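Uncharacterized protein (Staphylococcus saprophyticus subsp. saprophyticus, PDB 3Q6A) is of unknown function but belongs to the AHA1 family, whose helix-grip fold suggests that it may bind a ligand or a partner protein. Local coordinates at residues Val11-Val16 with Ala86-Thr91. Residues are numbered along the deposited sequence; the frame is centred on the assembly and turned at random.
Sequences VPRETV and AGTVVT
T88 and V16 meet tip to tip where the first turn of helix 13-21 comes up against strand 87-94. T88 is buried, and its hydroxyl faces the helix start. T88 OG1 donates a hydrogen bond of 2.8 Å to V11 O. The C=O...OG1 angle is 149°, and the donor is tilted 19° from the carbonyl plane. With chi1 at -57°, OG1 lies beside the T88 backbone N, on the side where V11 passes. T88 OG1 also lies 2.9 Å from R13 N, but the angle is too poor for a hydrogen bond. A water takes the R13 N-H instead, its O at 2.7 Å from R13 N. This water also donates to G87 O, so it bridges R13 N and G87 O.

The fold is the helix-grip fold of the Bet v 1-like clan, with a curved antiparallel sheet and a long C-terminal helix. Here the chain leaves edge strand 3-9, which pairs with 87-94, and turns into the short helix. P12 sits at the N-cap position.

Further along the strand, toward V90, the contact is apolar. The two methyls of V16 touch different residues of the strand. V16 CG2 packs 3.8 Å from T88 CB. V16 CG1, anti to the backbone N, meets V90 CG2 at 3.6 Å. F81 of strand 75-84 and L123 of helix 102-125 also touch V16. V11 makes its contact through the backbone: V11 O is 3.4 Å from G87 CA, while the V11 side chain turns from the strand and touches L123.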
# COMPACT_ATOMS: atom_id res chain seq x y z
N VAL D 11 12.65 -11.83 -1.29
CA VAL D 11 12.69 -13.30 -1.38
C VAL D 11 12.94 -13.63 -2.84
O VAL D 11 12.78 -12.78 -3.70
CB VAL D 11 11.37 -13.97 -0.94
CG1 VAL D 11 11.11 -13.72 0.53
CG2 VAL D 11 10.23 -13.48 -1.79
N PRO D 12 13.37 -14.88 -3.13
CA PRO D 12 13.63 -15.26 -4.53
C PRO D 12 12.38 -15.18 -5.40
O PRO D 12 11.27 -15.40 -4.93
CB PRO D 12 14.16 -16.69 -4.41
CG PRO D 12 14.81 -16.70 -3.05
CD PRO D 12 13.78 -15.95 -2.22
N ARG D 13 12.60 -14.87 -6.67
CA ARG D 13 11.56 -14.72 -7.68
C ARG D 13 10.60 -15.90 -7.75
O ARG D 13 9.39 -15.70 -7.90
CB ARG D 13 12.21 -14.48 -9.04
CG ARG D 13 11.27 -14.03 -10.12
CD ARG D 13 12.02 -13.72 -11.39
NE ARG D 13 12.72 -14.89 -11.90
CZ ARG D 13 13.19 -15.00 -13.14
NH1 ARG D 13 13.03 -13.99 -14.00
NH2 ARG D 13 13.82 -16.10 -13.52
N GLU D 14 11.13 -17.11 -7.64
CA GLU D 14 10.29 -18.31 -7.69
C GLU D 14 9.28 -18.29 -6.57
O GLU D 14 8.11 -18.61 -6.76
CB GLU D 14 11.14 -19.59 -7.55
CG GLU D 14 12.13 -19.86 -8.67
CD GLU D 14 13.30 -18.91 -8.66
OE1 GLU D 14 13.61 -18.37 -7.57
OE2 GLU D 14 13.92 -18.71 -9.74
N THR D 15 9.72 -17.89 -5.38
CA THR D 15 8.86 -17.85 -4.22
C THR D 15 7.72 -16.84 -4.36
O THR D 15 6.60 -17.10 -3.92
CB THR D 15 9.64 -17.50 -2.94
OG1 THR D 15 10.65 -18.49 -2.72
CG2 THR D 15 8.71 -17.46 -1.74
N VAL D 16 8.01 -15.70 -4.97
CA VAL D 16 6.99 -14.68 -5.17
C VAL D 16 5.99 -15.18 -6.22
O VAL D 16 4.78 -15.05 -6.06
CB VAL D 16 7.60 -13.35 -5.65
CG1 VAL D 16 6.49 -12.31 -5.85
CG2 VAL D 16 8.62 -12.83 -4.61
N ALA D 86 18.25 -7.70 -3.55
CA ALA D 86 17.69 -8.25 -2.33
C ALA D 86 16.60 -9.28 -2.55
O ALA D 86 16.11 -9.91 -1.60
CB ALA D 86 17.18 -7.10 -1.43
N GLY D 87 16.22 -9.48 -3.81
CA GLY D 87 15.21 -10.47 -4.08
C GLY D 87 14.47 -10.37 -5.40
O GLY D 87 14.96 -10.78 -6.45
N THR D 88 13.28 -9.79 -5.33
CA THR D 88 12.42 -9.68 -6.50
C THR D 88 11.71 -8.34 -6.61
O THR D 88 11.38 -7.72 -5.61
CB THR D 88 11.28 -10.75 -6.41
OG1 THR D 88 11.85 -12.07 -6.29
CG2 THR D 88 10.36 -10.68 -7.65
N VAL D 89 11.49 -7.88 -7.84
CA VAL D 89 10.70 -6.67 -8.05
C VAL D 89 9.47 -7.15 -8.80
O VAL D 89 9.60 -7.73 -9.88
CB VAL D 89 11.42 -5.63 -8.91
CG1 VAL D 89 10.44 -4.52 -9.31
CG2 VAL D 89 12.59 -5.03 -8.11
N VAL D 90 8.30 -6.93 -8.23
CA VAL D 90 7.05 -7.33 -8.88
C VAL D 90 6.50 -6.09 -9.57
O VAL D 90 6.47 -5.00 -9.00
CB VAL D 90 6.01 -7.82 -7.86
CG1 VAL D 90 4.74 -8.30 -8.61
CG2 VAL D 90 6.58 -8.94 -7.01
N THR D 91 6.08 -6.24 -10.82
CA THR D 91 5.54 -5.11 -11.54
C THR D 91 4.15 -5.46 -12.00
O THR D 91 3.98 -6.36 -12.83
CB THR D 91 6.39 -4.77 -12.77
OG1 THR D 91 7.74 -4.53 -12.36
CG2 THR D 91 5.85 -3.52 -13.45
O HOH W 1 14.94 -13.81 -7.47